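Local coordinates for choline binding protein PCPA (Streptococcus pneumoniae, PDB 4CP6) that is a pneumococcal vaccine antigen with leucine-rich repeats, a choline-binding protein that is probably held at the cell surface through choline, at residues Tyr251-Glu256 against Lys272-Asn277; Ile297-Ser302 against Lys318-Pro323. All blocks are in the same frame, centred on the assembly; numbering follows the deposited sequence.

Contact 1: residues Tyr251-Glu256 against Lys272-Asn277; sequences YKTPKE and KKLELN
Tyr251 meets the Lys273-Glu275 strand in parallel register, its N bonded to Lys273 O and its O taking the N-H of Glu275 at 2.9 Å. Its side chain lies alongside that of Leu274, whose CD1 comes to the edge of the ring, in its plane, 3.7 Å from Tyr251 CD2. On the other face of the sheet Lys252 and Glu275 run side by side. Their aliphatic parts touch, but the charges do not meet: Lys252 NZ stays 4.7 Å from Glu275 OE1, and that oxygen instead receives a water that also donates to Tyr251 O. Thr253 carries the register one step further, N to Glu275 O. Its methyl CG2 packs on Leu276 CD2, while a chi1 of 56° swings OG1 to Asn277, where it donates a short bond, 2.6 Å, to OD1, arriving 17° off the carbonyl plane. Past Pro254, whose O lies 3.1 Å from Asn277 CG, the chain turns beside the amide, and Asn277 ND2 is bonded to Thr257 O. Gripped at both ends, the asparagine amide is fixed in rotation: it ties the loop after strand 250-252 to the loop after strand 273-275, in the stacked parallel coils of a leucine-rich repeat, and carries the coupling on where the regular strand bonding stops.

Contact 2: residues Ile297-Ser302 against Lys318-Pro323; sequences ISLPNS and KELILP
Leu299 and Pro323 meet where two successive coils of the repeat stack lie side by side. From Leu299 CB, which rests 3.7 Å from Pro323 CD, the chain passes CG, near Ile321 O, and ends with CD1, the branch that does most of the touching. CD1 comes within 3.5 Å of Ile321 O, lies close to Pro323 CD, and reaches the CD2 methyls of Leu320 and Leu322. The other methyl, Leu299 CD2, turns to Leu276 of the preceding coil. A chi1 of -59°, with CG opposite the carbonyl carbon, sends CD1 across the gap. One residue on, Pro300 O sits against CB and CG of Pro323, 3.2 Å from CG. At the other end the Ile297 and Leu320 side chains cross at a slant, CG2 of the isoleucine touching CD2 of the leucine at 3.6 Å.

Between the backbones, water replaces direct bonding. One molecule accepts from Ile297 N and donates to Glu319 O; a second donates to Ile297 O at 2.7 Å and accepts from Ile321 N; a third accepts from Leu299 N and lies within hydrogen-bonding distance of Ile321 O, for which other acceptors compete. The strands run roughly alike, 14° apart, but Ile297 CA and Leu320 CA stand 7.2 Å from each other, wider than a bonded pair, so the sheet is interrupted here while the apolar side chains of Ile297, Leu299 and Leu320 still meet. Strand 296-298 is thus the edge of one parallel sheet and strand 319-322 the edge of the next. Phe311 of strand 311-312 packs on both Ile297 and Leu320, bridging the break, and Leu343 of strand 342-345 and Met334 of strand 334-335 touch Leu320 and Leu322.

Contact 1 closes before contact 2 opens along the chain, and their centres lie 12 Å apart on the same flank of the solenoid. They join directly: strand 273-275 of contact 1 neighbours strand 296-298 of contact 2, with probable hydrogen bonds from Ser298 N to Leu274 O at 2.9 Å and from Leu276 N to Ser298 O at 3.1 Å. Inside, Leu276 CD1 packs on Leu299 CD2 at 3.8 Å, and Phe288 touches both Leu274 and Ile297. Further along, Asn277 O packs on Pro300 CG at 3.5 Å, so the loops that follow the two strands stack in step as well, and the two contacts form one continuous run of coils.

Contact 1: residues Tyr251-Glu256 against Lys272-Asn277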
loop_
_atom_site.group_PDB
_atom_site.type_symbol
_atom_site.label_atom_id
_atom_site.label_comp_id
_atom_site.label_asym_id
_atom_site.label_seq_id
_atom_site.Cartn_x
_atom_site.Cartn_y
_atom_site.Cartn_z
ATOM N N TYR A 251 -7.391 20.667 -4.068
ATOM C CA TYR A 251 -8.284 19.583 -4.485
ATOM C C TYR A 251 -9.499 19.581 -3.624
ATOM O O TYR A 251 -9.419 19.878 -2.418
ATOM C CB TYR A 251 -7.560 18.218 -4.358
ATOM C CG TYR A 251 -8.352 17.025 -4.860
ATOM C CD1 TYR A 251 -8.517 16.801 -6.221
ATOM C CD2 TYR A 251 -8.884 16.088 -3.970
ATOM C CE1 TYR A 251 -9.238 15.708 -6.687
ATOM C CE2 TYR A 251 -9.599 14.983 -4.425
ATOM C CZ TYR A 251 -9.780 14.809 -5.786
ATOM O OH TYR A 251 -10.476 13.738 -6.259
ATOM N N LYS A 252 -10.649 19.231 -4.237
ATOM C CA LYS A 252 -11.899 19.085 -3.547
ATOM C C LYS A 252 -12.419 17.670 -3.806
ATOM O O LYS A 252 -12.571 17.286 -4.960
ATOM C CB LYS A 252 -12.952 20.098 -4.045
ATOM C CG LYS A 252 -12.551 21.548 -3.811
ATOM C CD LYS A 252 -13.627 22.518 -4.310
ATOM C CE LYS A 252 -13.055 23.902 -4.482
ATOM N NZ LYS A 252 -13.352 24.434 -5.838
ATOM N N THR A 253 -12.687 16.888 -2.753
ATOM C CA THR A 253 -13.263 15.561 -2.970
ATOM C C THR A 253 -14.691 15.739 -3.512
ATOM O O THR A 253 -15.413 16.689 -3.160
ATOM C CB THR A 253 -13.243 14.736 -1.685
ATOM O OG1 THR A 253 -13.923 15.466 -0.638
ATOM C CG2 THR A 253 -11.847 14.372 -1.264
ATOM N N PRO A 254 -15.143 14.789 -4.351
ATOM C CA PRO A 254 -16.512 14.897 -4.893
ATOM C C PRO A 254 -17.577 14.729 -3.833
ATOM O O PRO A 254 -17.341 14.147 -2.771
ATOM C CB PRO A 254 -16.579 13.772 -5.939
ATOM C CG PRO A 254 -15.471 12.831 -5.600
ATOM C CD PRO A 254 -14.404 13.625 -4.881
ATOM N N LYS A 255 -18.780 15.279 -4.099
ATOM C CA LYS A 255 -19.867 15.261 -3.137
ATOM C C LYS A 255 -20.307 13.860 -2.677
ATOM O O LYS A 255 -20.850 13.728 -1.585
ATOM C CB LYS A 255 -21.079 16.059 -3.668
ATOM C CG LYS A 255 -21.726 15.468 -4.927
ATOM C CD LYS A 255 -23.044 16.181 -5.237
ATOM C CE LYS A 255 -23.771 15.538 -6.387
ATOM N NZ LYS A 255 -25.051 16.243 -6.676
ATOM N N GLU A 256 -20.053 12.821 -3.503
ATOM C CA GLU A 256 -20.453 11.447 -3.201
ATOM C C GLU A 256 -19.524 10.756 -2.221
ATOM O O GLU A 256 -19.890 9.717 -1.725
ATOM C CB GLU A 256 -20.430 10.596 -4.487
ATOM C CG GLU A 256 -21.441 11.012 -5.558
ATOM C CD GLU A 256 -20.973 12.076 -6.536
ATOM O OE1 GLU A 256 -19.786 12.473 -6.480
ATOM O OE2 GLU A 256 -21.797 12.494 -7.385
ATOM N N LYS A 272 -1.488 21.238 -1.393
ATOM C CA LYS A 272 -1.403 22.205 -0.306
ATOM C C LYS A 272 -2.726 22.454 0.362
ATOM O O LYS A 272 -2.745 22.744 1.554
ATOM C CB LYS A 272 -0.870 23.567 -0.829
ATOM C CG LYS A 272 0.547 23.504 -1.386
ATOM C CD LYS A 272 1.034 24.901 -1.864
ATOM C CE LYS A 272 2.518 24.829 -2.149
ATOM N NZ LYS A 272 3.093 26.152 -2.554
ATOM N N LYS A 273 -3.852 22.386 -0.373
ATOM C CA LYS A 273 -5.156 22.676 0.194
ATOM C C LYS A 273 -6.124 21.568 -0.190
ATOM O O LYS A 273 -6.276 21.272 -1.380
ATOM C CB LYS A 273 -5.643 24.050 -0.316
ATOM C CG LYS A 273 -7.039 24.444 0.167
ATOM C CD LYS A 273 -7.402 25.857 -0.271
ATOM C CE LYS A 273 -8.837 26.170 0.085
ATOM N NZ LYS A 273 -9.259 27.496 -0.430
ATOM N N LEU A 274 -6.754 20.962 0.805
ATOM C CA LEU A 274 -7.693 19.872 0.565
ATOM C C LEU A 274 -9.009 20.211 1.206
ATOM O O LEU A 274 -9.067 20.520 2.410
ATOM C CB LEU A 274 -7.122 18.579 1.135
ATOM C CG LEU A 274 -8.010 17.342 1.067
ATOM C CD1 LEU A 274 -8.400 16.997 -0.405
ATOM C CD2 LEU A 274 -7.288 16.169 1.672
ATOM N N GLU A 275 -10.075 20.211 0.401
ATOM C CA GLU A 275 -11.400 20.448 0.946
ATOM C C GLU A 275 -12.188 19.170 0.897
ATOM O O GLU A 275 -12.392 18.647 -0.205
ATOM C CB GLU A 275 -12.140 21.567 0.213
ATOM C CG GLU A 275 -11.607 22.927 0.612
ATOM C CD GLU A 275 -12.332 24.035 -0.106
ATOM O OE1 GLU A 275 -12.027 24.252 -1.299
ATOM O OE2 GLU A 275 -13.291 24.587 0.479
ATOM N N LEU A 276 -12.555 18.626 2.058
ATOM C CA LEU A 276 -13.383 17.421 2.113
ATOM C C LEU A 276 -14.830 17.835 2.058
ATOM O O LEU A 276 -15.193 18.986 2.381
ATOM C CB LEU A 276 -13.073 16.549 3.326
ATOM C CG LEU A 276 -11.603 16.127 3.439
ATOM C CD1 LEU A 276 -11.379 15.273 4.649
ATOM C CD2 LEU A 276 -11.134 15.360 2.215
ATOM N N ASN A 277 -15.667 16.923 1.577
ATOM C CA ASN A 277 -17.063 17.247 1.350
ATOM C C ASN A 277 -17.994 16.832 2.484
ATOM O O ASN A 277 -17.784 15.797 3.128
ATOM C CB ASN A 277 -17.532 16.469 0.116
ATOM C CG ASN A 277 -17.311 14.968 0.254
ATOM O OD1 ASN A 277 -16.177 14.478 0.281
ATOM N ND2 ASN A 277 -18.356 14.186 0.460
HETATM O O HOH W 1 -9.624 22.955 -2.215
HETATM O O HOH W 2 -15.142 18.622 -1.169
#

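Contact 2: residues Ile297-Ser302 against Lys318-Pro323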
loop_
_atom_site.group_PDB
_atom_site.type_symbol
_atom_site.label_atom_id
_atom_site.label_comp_id
_atom_site.label_asym_id
_atom_site.label_seq_id
_atom_site.Cartn_x
_atom_site.Cartn_y
_atom_site.Cartn_z
ATOM N N ILE A 297 -6.630 21.727 5.577
ATOM C CA ILE A 297 -7.605 20.685 5.306
ATOM C C ILE A 297 -8.928 21.062 5.908
ATOM O O ILE A 297 -8.969 21.453 7.079
ATOM C CB ILE A 297 -7.102 19.304 5.757
ATOM C CG1 ILE A 297 -8.100 18.201 5.300
ATOM C CG2 ILE A 297 -6.858 19.259 7.282
ATOM C CD1 ILE A 297 -7.610 16.884 5.517
ATOM N N SER A 298 -10.020 20.980 5.132
ATOM C CA SER A 298 -11.339 21.282 5.667
ATOM C C SER A 298 -12.015 19.950 6.020
ATOM O O SER A 298 -12.161 19.091 5.132
ATOM C CB SER A 298 -12.172 22.050 4.646
ATOM O OG SER A 298 -13.464 22.299 5.166
ATOM N N LEU A 299 -12.400 19.765 7.286
ATOM C CA LEU A 299 -13.038 18.536 7.760
ATOM C C LEU A 299 -14.518 18.806 7.965
ATOM O O LEU A 299 -14.885 19.801 8.592
ATOM C CB LEU A 299 -12.409 18.100 9.085
ATOM C CG LEU A 299 -10.882 17.839 9.029
ATOM C CD1 LEU A 299 -10.357 17.508 10.428
ATOM C CD2 LEU A 299 -10.547 16.718 8.041
ATOM N N PRO A 300 -15.379 17.908 7.462
ATOM C CA PRO A 300 -16.823 18.193 7.445
ATOM C C PRO A 300 -17.605 17.846 8.703
ATOM O O PRO A 300 -17.163 17.047 9.520
ATOM C CB PRO A 300 -17.316 17.354 6.258
ATOM C CG PRO A 300 -16.395 16.130 6.305
ATOM C CD PRO A 300 -15.054 16.714 6.654
ATOM N N ASN A 301 -18.799 18.470 8.861
ATOM C CA ASN A 301 -19.684 18.183 9.978
ATOM C C ASN A 301 -20.055 16.707 10.060
ATOM O O ASN A 301 -20.270 16.204 11.144
ATOM C CB ASN A 301 -20.974 19.019 9.841
ATOM C CG ASN A 301 -20.695 20.502 9.926
ATOM O OD1 ASN A 301 -21.131 21.323 9.076
ATOM N ND2 ASN A 301 -19.955 20.881 10.942
ATOM N N SER A 302 -20.122 16.017 8.897
ATOM C CA SER A 302 -20.478 14.602 8.841
ATOM C C SER A 302 -19.366 13.657 9.306
ATOM O O SER A 302 -19.638 12.457 9.453
ATOM C CB SER A 302 -20.863 14.233 7.411
ATOM O OG SER A 302 -19.830 14.625 6.525
ATOM N N LYS A 318 -0.826 23.727 8.951
ATOM C CA LYS A 318 -0.798 24.884 9.850
ATOM C C LYS A 318 -1.804 24.878 10.972
ATOM O O LYS A 318 -1.555 25.502 12.007
ATOM C CB LYS A 318 -0.982 26.185 9.042
ATOM C CG LYS A 318 0.036 26.365 7.911
ATOM C CD LYS A 318 -0.290 27.617 7.064
ATOM C CE LYS A 318 0.749 27.854 5.988
ATOM N NZ LYS A 318 0.557 29.153 5.294
ATOM N N GLU A 319 -2.948 24.217 10.773
ATOM C CA GLU A 319 -4.035 24.223 11.748
ATOM C C GLU A 319 -4.874 23.012 11.497
ATOM O O GLU A 319 -4.870 22.481 10.378
ATOM C CB GLU A 319 -4.906 25.492 11.527
ATOM C CG GLU A 319 -6.054 25.683 12.504
ATOM C CD GLU A 319 -6.878 26.946 12.343
ATOM O OE1 GLU A 319 -6.642 27.698 11.371
ATOM O OE2 GLU A 319 -7.769 27.181 13.193
ATOM N N LEU A 320 -5.612 22.576 12.532
ATOM C CA LEU A 320 -6.576 21.502 12.383
ATOM C C LEU A 320 -7.781 21.863 13.187
ATOM O O LEU A 320 -7.653 22.192 14.378
ATOM C CB LEU A 320 -6.049 20.147 12.880
ATOM C CG LEU A 320 -5.388 19.239 11.888
ATOM C CD1 LEU A 320 -4.737 18.052 12.585
ATOM C CD2 LEU A 320 -6.391 18.771 10.816
ATOM N N ILE A 321 -8.949 21.819 12.556
ATOM C CA ILE A 321 -10.202 22.019 13.226
ATOM C C ILE A 321 -10.958 20.699 13.189
ATOM O O ILE A 321 -11.485 20.323 12.132
ATOM C CB ILE A 321 -11.007 23.167 12.601
ATOM C CG1 ILE A 321 -10.183 24.481 12.661
ATOM C CG2 ILE A 321 -12.377 23.287 13.289
ATOM C CD1 ILE A 321 -10.728 25.585 11.746
ATOM N N LEU A 322 -10.996 19.983 14.307
ATOM C CA LEU A 322 -11.732 18.719 14.378
ATOM C C LEU A 322 -13.219 19.064 14.517
ATOM O O LEU A 322 -13.608 19.854 15.387
ATOM C CB LEU A 322 -11.262 17.860 15.549
ATOM C CG LEU A 322 -9.768 17.479 15.547
ATOM C CD1 LEU A 322 -9.403 16.742 16.841
ATOM C CD2 LEU A 322 -9.396 16.635 14.298
ATOM N N PRO A 323 -14.042 18.537 13.612
ATOM C CA PRO A 323 -15.453 18.928 13.592
ATOM C C PRO A 323 -16.232 18.436 14.774
ATOM O O PRO A 323 -15.760 17.625 15.587
ATOM C CB PRO A 323 -15.967 18.418 12.238
ATOM C CG PRO A 323 -15.047 17.288 11.896
ATOM C CD PRO A 323 -13.694 17.638 12.496
HETATM O O HOH W 3 -6.402 23.093 8.130
HETATM O O HOH W 4 -8.803 22.140 9.673
HETATM O O HOH W 5 -11.287 21.142 9.576
HETATM O O HOH W 6 -13.969 21.476 10.561
#